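N-acetylneuraminate lyase (Peptoclostridium difficile NAP08, PDB 4WOQ) is a lyase of the dihydrodipicolinate synthetase family, built as a closed eight-stranded TIM barrel and assembled from four copies of one chain. Local coordinates at residues I76-V81 with T107-D112; L102-T107 with I137-N142; Y19-V24 with G57-N62. All blocks are in the same frame, centred on the assembly; numbering follows the deposited sequence.

In the fold
The three contacts illustrate how a TIM barrel is tied at both ends. Interaction 3 comes first along the chain and joins the end of strand 17-21 and the chain leaving it to the loop after strand 52-55, at the C-terminal strand ends, where TIM barrels carry their active sites. Interactions 1 and 2 interlock in sequence, share Thr-107 and both use helix 96-108, which they connect to its neighbours on the N-terminal side of the strands. Their centres lie about 13 Å apart and they touch, whereas interaction 3 is centred about 15 Å from interaction 1 and about 20 Å from interaction 2. It touches neither, although its nearest atoms come within about 4 Å of interaction 1.

Interaction 1 of 3, residues I76-V81 with T107-D112; sequences IAKDEV and TDLGYD
Lys-78 lays its aliphatic chain against the backbone of Leu-109 and Gly-110, and this methylene-to-carbonyl contact is the centre of the interface. Leu-109 O is met by three successive carbons of the lysine, with CE the closest at 3.1 Å from that oxygen. The Leu-109 side chain runs past the lysine in the opposite direction, its CD2 4.1 Å from Lys-78 CG. On another flank stands Tyr-111, whose OH lies 3.5 Å from Ala-77 CB, while Lys-78 CB approaches the ring obliquely.

The polar link between the segments passes through a water. It accepts from Lys-78 NZ at 3.0 Å and lies 2.6 Å from Gly-110 O, to which it can donate, although other acceptors compete for its protons. The ammonium group also has a salt bridge to Glu-83 and a bond to Lys-82 O, so it is held beside the last turn by residues that follow the helix.

Further out, backbone and torsions set these positions. Gly-110, with phi of 93°, forms a Schellman motif that ends helix 96-108 and turns the chain toward strand 113-117. The lysine leaves its helix with CG opposite the backbone N (chi1 177°) and then bends at chi2, 57°, which carries its chain along the Leu-109 carbonyl. Tyr-111 OH is fixed by a hydrogen bond to Phe-74 O, one turn back along helix 67-81. The contact therefore joins two adjacent barrel helices against strand 86-90, where Leu-87 touches both Lys-78 and Tyr-111, while Ile-76 and Val-81 pack on helix 34-46.

Interaction 2 of 3, residues L102-T107 with I137-N142; sequences LAKFTT and INSVDN
Thr-107 carries OG1 on the branch opposite its carbonyl carbon (chi1 -69°), which turns the hydroxyl both back to its own helix and out to Asn-142. Val-140 has CG1 in the equivalent place (chi1 -57°), and that methyl is thereby set against the helix backbone. These two rotamers organise the contact between the last turns of helix 96-108 and the loop that leads to strand 144-148.

The threonine hydroxyl is gripped twice. It donates to Ala-103 O at 2.6 Å, four residues earlier, and accepts from Asn-142 ND2 at 3.1 Å in a fairly straight bond, the N-H...O angle being 161°. Ala-103 O thus receives both the amide N and the OG1 of Thr-107, which arrive from opposite faces of the carbonyl plane. Since OG1 lies close to the amide plane of Asn-142 and the same ND2 also bonds Tyr-111 O, the rotation of that amide is well defined. The Thr-107 methyl, CG2, rests 3.6 Å from Asp-141 O.

Apolar packing continues one helical turn earlier. Val-140 CG1 settles 3.7 Å from Ala-103 CB and 3.6 Å from Lys-104 CG, and it also touches the peptide between those residues. The lysine then extends past Ser-139, CE standing 4.3 Å from the serine CB.

A type I turn from Ile-137 to Val-140 shapes the loop; Lys-170 NZ bonds the carbonyl oxygens of both residues, and Ser-139 OG bonds Ile-136 O. The contact packs on strand 113-117, whose Ile-114 touches Ala-103, Val-140 and Asn-142. Helix 96-108 precedes that strand and helix 126-137 follows it, so the contact joins the end of the helix before strand 113-117 to the loop that follows the helix after it.

Interaction 3 of 3, residues Y19-V24 with G57-N62; sequences YSALLV and GSTGEN
The loop Gly-57 to Glu-61 has the GxxGE pattern known from this family of TIM barrels, and it follows strand 52-55 at the C-terminal end of the barrel, where the active sites of this fold lie. Here it packs on the chain leaving strand 17-21, in a wholly buried contact. Thr-59 is the wedge between them. Its OG1 approaches Ala-21 CB to 3.1 Å, while its methyl branch, CG2, presses on Leu-23 CD2 at 3.4 Å, tighter than usual for two carbons. With OG1 beside the backbone N of Thr-59 (chi1 -55°), the methyl falls anti to that nitrogen, which turns CG2 to the Ala-21 carbonyl and the leucine together. Beside it Gly-60 brings its backbone close to the other chain, CA lying 3.2 Å from Leu-22 O. Val-24 CG2 adds a looser touch on Gly-60 O.

Polar partners outside the segments hold the loop: Ser-58 OG bonds Tyr-147 and also Tyr-121 of the second subunit, so the loop meets the subunit interface as well. Glu-61 is held by Arg-280 N through OE1 and by a salt bridge from Lys-266 through OE2; Lys-266 also bonds Val-24 O.

Two waters join the segments. One accepts from Gly-57 N and donates to Leu-22 O, spanning the backbones at 2.9 and 3.1 Å respectively. The other accepts from Val-24 N and can donate to Thr-59 O or to Glu-61, although acceptors in reach outnumber its protons; its shortest approach, 2.6 Å, is to Glu-61 OE2.

Interaction 1 of 3, residues I76-V81 with T107-D112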
loop_
_atom_site.group_PDB
_atom_site.type_symbol
_atom_site.label_atom_id
_atom_site.label_comp_id
_atom_site.label_asym_id
_atom_site.label_seq_id
_atom_site.Cartn_x
_atom_site.Cartn_y
_atom_site.Cartn_z
ATOM N N ILE A 76 -21.310 -29.081 16.826
ATOM C CA ILE A 76 -22.416 -29.309 15.906
ATOM C C ILE A 76 -21.916 -29.905 14.590
ATOM O O ILE A 76 -22.450 -30.902 14.107
ATOM C CB ILE A 76 -23.146 -27.991 15.586
ATOM C CG1 ILE A 76 -23.788 -27.427 16.853
ATOM C CG2 ILE A 76 -24.197 -28.221 14.509
ATOM C CD1 ILE A 76 -24.461 -26.079 16.639
ATOM N N ALA A 77 -20.887 -29.286 14.015
ATOM C CA ALA A 77 -20.328 -29.750 12.755
ATOM C C ALA A 77 -19.869 -31.198 12.835
ATOM O O ALA A 77 -20.201 -32.006 11.966
ATOM C CB ALA A 77 -19.163 -28.852 12.328
ATOM N N LYS A 78 -19.102 -31.533 13.864
ATOM C CA LYS A 78 -18.621 -32.899 13.995
ATOM C C LYS A 78 -19.765 -33.885 14.227
ATOM O O LYS A 78 -19.718 -35.017 13.752
ATOM C CB LYS A 78 -17.617 -33.003 15.137
ATOM C CG LYS A 78 -17.124 -34.425 15.392
ATOM C CD LYS A 78 -16.490 -35.040 14.148
ATOM C CE LYS A 78 -15.927 -36.427 14.447
ATOM N NZ LYS A 78 -15.259 -37.027 13.262
ATOM N N ASP A 79 -20.789 -33.448 14.950
ATOM C CA ASP A 79 -21.934 -34.302 15.246
ATOM C C ASP A 79 -22.770 -34.605 13.997
ATOM O O ASP A 79 -23.124 -35.754 13.747
ATOM C CB ASP A 79 -22.812 -33.640 16.320
ATOM C CG ASP A 79 -24.049 -34.461 16.661
ATOM O OD1 ASP A 79 -23.899 -35.637 17.060
ATOM O OD2 ASP A 79 -25.169 -33.926 16.533
ATOM N N GLU A 80 -23.074 -33.574 13.217
ATOM C CA GLU A 80 -23.876 -33.737 12.008
ATOM C C GLU A 80 -23.139 -34.495 10.913
ATOM O O GLU A 80 -23.710 -35.371 10.270
ATOM C CB GLU A 80 -24.304 -32.376 11.469
ATOM C CG GLU A 80 -25.211 -32.456 10.258
ATOM C CD GLU A 80 -26.545 -33.109 10.576
ATOM O OE1 GLU A 80 -27.242 -32.617 11.489
ATOM O OE2 GLU A 80 -26.899 -34.109 9.915
ATOM N N VAL A 81 -21.874 -34.144 10.700
ATOM C CA VAL A 81 -21.053 -34.790 9.681
ATOM C C VAL A 81 -20.665 -36.216 10.055
ATOM O O VAL A 81 -20.708 -37.117 9.219
ATOM C CB VAL A 81 -19.756 -33.989 9.424
ATOM C CG1 VAL A 81 -18.805 -34.796 8.552
ATOM C CG2 VAL A 81 -20.093 -32.659 8.768
ATOM N N THR A 107 -9.184 -31.464 18.241
ATOM C CA THR A 107 -8.429 -32.688 18.037
ATOM C C THR A 107 -9.136 -33.799 18.811
ATOM O O THR A 107 -9.158 -34.953 18.383
ATOM C CB THR A 107 -6.996 -32.579 18.569
ATOM O OG1 THR A 107 -6.251 -31.673 17.756
ATOM C CG2 THR A 107 -6.324 -33.943 18.563
ATOM N N ASP A 108 -9.698 -33.440 19.963
ATOM C CA ASP A 108 -10.407 -34.406 20.793
ATOM C C ASP A 108 -11.713 -34.798 20.121
ATOM O O ASP A 108 -12.118 -35.958 20.181
ATOM C CB ASP A 108 -10.691 -33.820 22.179
ATOM C CG ASP A 108 -9.466 -33.814 23.068
ATOM O OD1 ASP A 108 -8.344 -33.958 22.543
ATOM O OD2 ASP A 108 -9.628 -33.651 24.293
ATOM N N LEU A 109 -12.364 -33.825 19.482
ATOM C CA LEU A 109 -13.619 -34.060 18.781
ATOM C C LEU A 109 -13.419 -34.935 17.545
ATOM O O LEU A 109 -14.385 -35.341 16.904
ATOM C CB LEU A 109 -14.255 -32.732 18.363
ATOM C CG LEU A 109 -15.364 -32.150 19.242
ATOM C CD1 LEU A 109 -15.761 -30.775 18.712
ATOM C CD2 LEU A 109 -16.568 -33.087 19.240
ATOM N N GLY A 110 -12.165 -35.209 17.199
ATOM C CA GLY A 110 -11.896 -36.054 16.049
ATOM C C GLY A 110 -11.673 -35.376 14.706
ATOM O O GLY A 110 -11.774 -36.031 13.667
ATOM N N TYR A 111 -11.381 -34.078 14.699
ATOM C CA TYR A 111 -11.133 -33.390 13.436
ATOM C C TYR A 111 -9.890 -33.972 12.771
ATOM O O TYR A 111 -8.869 -34.203 13.423
ATOM C CB TYR A 111 -10.982 -31.881 13.655
ATOM C CG TYR A 111 -12.310 -31.157 13.710
ATOM C CD1 TYR A 111 -13.161 -31.308 14.801
ATOM C CD2 TYR A 111 -12.730 -30.355 12.651
ATOM C CE1 TYR A 111 -14.406 -30.679 14.837
ATOM C CE2 TYR A 111 -13.969 -29.722 12.676
ATOM C CZ TYR A 111 -14.802 -29.892 13.773
ATOM O OH TYR A 111 -16.027 -29.278 13.803
ATOM N N ASP A 112 -9.992 -34.210 11.468
ATOM C CA ASP A 112 -8.910 -34.810 10.695
ATOM C C ASP A 112 -7.639 -33.972 10.603
ATOM O O ASP A 112 -6.559 -34.500 10.352
ATOM C CB ASP A 112 -9.430 -35.158 9.299
ATOM C CG ASP A 112 -10.660 -36.050 9.350
ATOM O OD1 ASP A 112 -10.550 -37.172 9.876
ATOM O OD2 ASP A 112 -11.737 -35.633 8.876
HETATM O O HOH W 1 -13.247 -35.460 11.649
#

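Interaction 2 of 3, residues L102-T107 with I137-N142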
loop_
_atom_site.group_PDB
_atom_site.type_symbol
_atom_site.label_atom_id
_atom_site.label_comp_id
_atom_site.label_asym_id
_atom_site.label_seq_id
_atom_site.Cartn_x
_atom_site.Cartn_y
_atom_site.Cartn_z
ATOM N N LEU A 102 -8.344 -24.377 21.433
ATOM C CA LEU A 102 -9.187 -24.863 20.345
ATOM C C LEU A 102 -8.582 -26.040 19.571
ATOM O O LEU A 102 -9.310 -26.868 19.041
ATOM C CB LEU A 102 -9.527 -23.720 19.386
ATOM C CG LEU A 102 -10.450 -22.656 19.982
ATOM C CD1 LEU A 102 -10.669 -21.535 18.976
ATOM C CD2 LEU A 102 -11.780 -23.304 20.387
ATOM N N ALA A 103 -7.254 -26.111 19.508
ATOM C CA ALA A 103 -6.585 -27.208 18.810
ATOM C C ALA A 103 -6.825 -28.520 19.563
ATOM O O ALA A 103 -7.058 -29.566 18.954
ATOM C CB ALA A 103 -5.073 -26.934 18.704
ATOM N N LYS A 104 -6.752 -28.456 20.889
ATOM C CA LYS A 104 -6.970 -29.629 21.727
ATOM C C LYS A 104 -8.440 -30.029 21.662
ATOM O O LYS A 104 -8.772 -31.210 21.543
ATOM C CB LYS A 104 -6.596 -29.327 23.174
ATOM C CG LYS A 104 -5.147 -28.919 23.392
ATOM C CD LYS A 104 -4.903 -28.643 24.876
ATOM C CE LYS A 104 -3.492 -28.156 25.149
ATOM N NZ LYS A 104 -3.337 -27.757 26.574
ATOM N N PHE A 105 -9.315 -29.033 21.736
ATOM C CA PHE A 105 -10.756 -29.256 21.684
ATOM C C PHE A 105 -11.163 -29.987 20.403
ATOM O O PHE A 105 -11.806 -31.038 20.448
ATOM C CB PHE A 105 -11.485 -27.912 21.752
ATOM C CG PHE A 105 -12.978 -28.030 21.852
ATOM C CD1 PHE A 105 -13.580 -28.397 23.048
ATOM C CD2 PHE A 105 -13.784 -27.767 20.751
ATOM C CE1 PHE A 105 -14.967 -28.501 23.147
ATOM C CE2 PHE A 105 -15.169 -27.868 20.839
ATOM C CZ PHE A 105 -15.763 -28.235 22.039
ATOM N N THR A 106 -10.782 -29.428 19.256
ATOM C CA THR A 106 -11.141 -30.034 17.980
ATOM C C THR A 106 -10.383 -31.325 17.689
ATOM O O THR A 106 -10.880 -32.183 16.964
ATOM C CB THR A 106 -10.943 -29.054 16.822
ATOM O OG1 THR A 106 -9.584 -28.602 16.802
ATOM C CG2 THR A 106 -11.892 -27.869 16.974
ATOM N N THR A 107 -9.184 -31.464 18.241
ATOM C CA THR A 107 -8.429 -32.688 18.037
ATOM C C THR A 107 -9.136 -33.799 18.811
ATOM O O THR A 107 -9.158 -34.953 18.383
ATOM C CB THR A 107 -6.996 -32.579 18.569
ATOM O OG1 THR A 107 -6.251 -31.673 17.756
ATOM C CG2 THR A 107 -6.324 -33.943 18.563
ATOM N N ILE A 137 0.753 -26.602 16.949
ATOM C CA ILE A 137 0.888 -27.993 16.541
ATOM C C ILE A 137 1.581 -28.886 17.568
ATOM O O ILE A 137 1.249 -30.067 17.688
ATOM C CB ILE A 137 1.643 -28.113 15.191
ATOM C CG1 ILE A 137 1.510 -29.540 14.646
ATOM C CG2 ILE A 137 3.114 -27.764 15.376
ATOM C CD1 ILE A 137 0.071 -29.983 14.414
ATOM N N ASN A 138 2.536 -28.335 18.309
ATOM C CA ASN A 138 3.247 -29.135 19.301
ATOM C C ASN A 138 2.426 -29.443 20.545
ATOM O O ASN A 138 2.865 -30.203 21.409
ATOM C CB ASN A 138 4.549 -28.446 19.710
ATOM C CG ASN A 138 5.577 -28.456 18.603
ATOM O OD1 ASN A 138 5.303 -28.924 17.496
ATOM N ND2 ASN A 138 6.769 -27.939 18.891
ATOM N N SER A 139 1.227 -28.874 20.632
ATOM C CA SER A 139 0.382 -29.102 21.790
ATOM C C SER A 139 -0.647 -30.208 21.564
ATOM O O SER A 139 -1.273 -30.682 22.509
ATOM C CB SER A 139 -0.350 -27.813 22.172
ATOM O OG SER A 139 -1.442 -27.565 21.294
ATOM N N VAL A 140 -0.837 -30.622 20.318
ATOM C CA VAL A 140 -1.826 -31.661 20.042
ATOM C C VAL A 140 -1.297 -32.731 19.110
ATOM O O VAL A 140 -0.303 -32.530 18.408
ATOM C CB VAL A 140 -3.109 -31.078 19.396
ATOM C CG1 VAL A 140 -3.707 -30.005 20.294
ATOM C CG2 VAL A 140 -2.786 -30.500 18.019
ATOM N N ASP A 141 -1.967 -33.876 19.117
ATOM C CA ASP A 141 -1.588 -34.968 18.240
ATOM C C ASP A 141 -2.479 -34.831 17.016
ATOM O O ASP A 141 -3.532 -35.462 16.913
ATOM C CB ASP A 141 -1.808 -36.320 18.917
ATOM C CG ASP A 141 -1.397 -37.478 18.036
ATOM O OD1 ASP A 141 -0.234 -37.491 17.575
ATOM O OD2 ASP A 141 -2.233 -38.375 17.803
ATOM N N ASN A 142 -2.053 -33.969 16.100
ATOM C CA ASN A 142 -2.799 -33.716 14.883
ATOM C C ASN A 142 -1.850 -33.141 13.841
ATOM O O ASN A 142 -0.640 -33.091 14.053
ATOM C CB ASN A 142 -3.925 -32.720 15.162
ATOM C CG ASN A 142 -5.128 -32.943 14.280
ATOM O OD1 ASN A 142 -5.001 -33.161 13.074
ATOM N ND2 ASN A 142 -6.312 -32.879 14.874
#

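Interaction 3 of 3, residues Y19-V24 with G57-N62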
loop_
_atom_site.group_PDB
_atom_site.type_symbol
_atom_site.label_atom_id
_atom_site.label_comp_id
_atom_site.label_asym_id
_atom_site.label_seq_id
_atom_site.Cartn_x
_atom_site.Cartn_y
_atom_site.Cartn_z
ATOM N N TYR A 19 -13.076 -28.347 -0.322
ATOM C CA TYR A 19 -13.682 -28.053 0.965
ATOM C C TYR A 19 -14.459 -26.756 0.969
ATOM O O TYR A 19 -13.998 -25.741 0.446
ATOM C CB TYR A 19 -12.616 -27.930 2.039
ATOM C CG TYR A 19 -11.851 -29.179 2.374
ATOM C CD1 TYR A 19 -10.929 -29.726 1.486
ATOM C CD2 TYR A 19 -11.954 -29.737 3.640
ATOM C CE1 TYR A 19 -10.114 -30.798 1.872
ATOM C CE2 TYR A 19 -11.159 -30.792 4.031
ATOM C CZ TYR A 19 -10.238 -31.319 3.155
ATOM O OH TYR A 19 -9.426 -32.334 3.603
ATOM N N SER A 20 -15.636 -26.782 1.578
ATOM C CA SER A 20 -16.433 -25.572 1.678
ATOM C C SER A 20 -16.055 -24.889 2.981
ATOM O O SER A 20 -16.017 -25.532 4.032
ATOM C CB SER A 20 -17.931 -25.891 1.709
ATOM O OG SER A 20 -18.430 -26.214 0.430
ATOM N N ALA A 21 -15.734 -23.602 2.910
ATOM C CA ALA A 21 -15.428 -22.855 4.118
ATOM C C ALA A 21 -16.841 -22.732 4.679
ATOM O O ALA A 21 -17.656 -21.978 4.154
ATOM C CB ALA A 21 -14.857 -21.491 3.767
ATOM N N LEU A 22 -17.131 -23.503 5.722
ATOM C CA LEU A 22 -18.462 -23.543 6.324
ATOM C C LEU A 22 -19.070 -22.242 6.833
ATOM O O LEU A 22 -18.510 -21.553 7.690
ATOM C CB LEU A 22 -18.492 -24.585 7.455
ATOM C CG LEU A 22 -19.856 -24.808 8.133
ATOM C CD1 LEU A 22 -20.927 -25.114 7.090
ATOM C CD2 LEU A 22 -19.751 -25.940 9.117
ATOM N N LEU A 23 -20.239 -21.921 6.286
ATOM C CA LEU A 23 -20.990 -20.742 6.689
ATOM C C LEU A 23 -21.770 -21.145 7.935
ATOM O O LEU A 23 -22.073 -22.325 8.120
ATOM C CB LEU A 23 -21.993 -20.341 5.604
ATOM C CG LEU A 23 -21.538 -19.680 4.306
ATOM C CD1 LEU A 23 -22.707 -19.676 3.324
ATOM C CD2 LEU A 23 -21.060 -18.254 4.586
ATOM N N VAL A 24 -22.096 -20.175 8.782
ATOM C CA VAL A 24 -22.867 -20.450 9.993
ATOM C C VAL A 24 -24.174 -19.656 9.957
ATOM O O VAL A 24 -24.207 -18.519 9.481
ATOM C CB VAL A 24 -22.075 -20.069 11.266
ATOM C CG1 VAL A 24 -22.971 -20.179 12.483
ATOM C CG2 VAL A 24 -20.863 -20.982 11.421
ATOM N N GLY A 57 -13.386 -20.743 9.686
ATOM C CA GLY A 57 -12.603 -19.842 8.872
ATOM C C GLY A 57 -13.258 -18.478 8.794
ATOM O O GLY A 57 -14.251 -18.216 9.470
ATOM N N SER A 58 -12.694 -17.605 7.971
ATOM C CA SER A 58 -13.233 -16.267 7.796
ATOM C C SER A 58 -14.696 -16.366 7.366
ATOM O O SER A 58 -15.550 -15.602 7.819
ATOM C CB SER A 58 -12.444 -15.530 6.714
ATOM O OG SER A 58 -11.053 -15.614 6.954
ATOM N N THR A 59 -14.969 -17.322 6.487
ATOM C CA THR A 59 -16.316 -17.530 5.963
ATOM C C THR A 59 -17.327 -17.813 7.071
ATOM O O THR A 59 -18.477 -17.387 6.984
ATOM C CB THR A 59 -16.332 -18.695 4.942
ATOM O OG1 THR A 59 -15.375 -18.430 3.911
ATOM C CG2 THR A 59 -17.702 -18.847 4.313
ATOM N N GLY A 60 -16.897 -18.523 8.110
ATOM C CA GLY A 60 -17.792 -18.840 9.207
ATOM C C GLY A 60 -17.976 -17.706 10.201
ATOM O O GLY A 60 -18.546 -17.912 11.273
ATOM N N GLU A 61 -17.498 -16.512 9.847
ATOM C CA GLU A 61 -17.593 -15.339 10.713
ATOM C C GLU A 61 -16.945 -15.630 12.070
ATOM O O GLU A 61 -17.229 -14.979 13.083
ATOM C CB GLU A 61 -19.060 -14.926 10.875
ATOM C CG GLU A 61 -19.689 -14.468 9.563
ATOM C CD GLU A 61 -21.190 -14.228 9.657
ATOM O OE1 GLU A 61 -21.616 -13.249 10.303
ATOM O OE2 GLU A 61 -21.947 -15.034 9.077
ATOM N N ASN A 62 -16.060 -16.620 12.060
ATOM C CA ASN A 62 -15.327 -17.062 13.237
ATOM C C ASN A 62 -14.902 -15.924 14.169
ATOM O O ASN A 62 -15.254 -15.914 15.347
ATOM C CB ASN A 62 -14.084 -17.840 12.782
ATOM C CG ASN A 62 -13.199 -18.279 13.940
ATOM O OD1 ASN A 62 -13.527 -19.215 14.672
ATOM N ND2 ASN A 62 -12.063 -17.600 14.104
HETATM O O HOH W 2 -15.452 -21.579 7.800
HETATM O O HOH W 3 -21.058 -17.454 8.533
#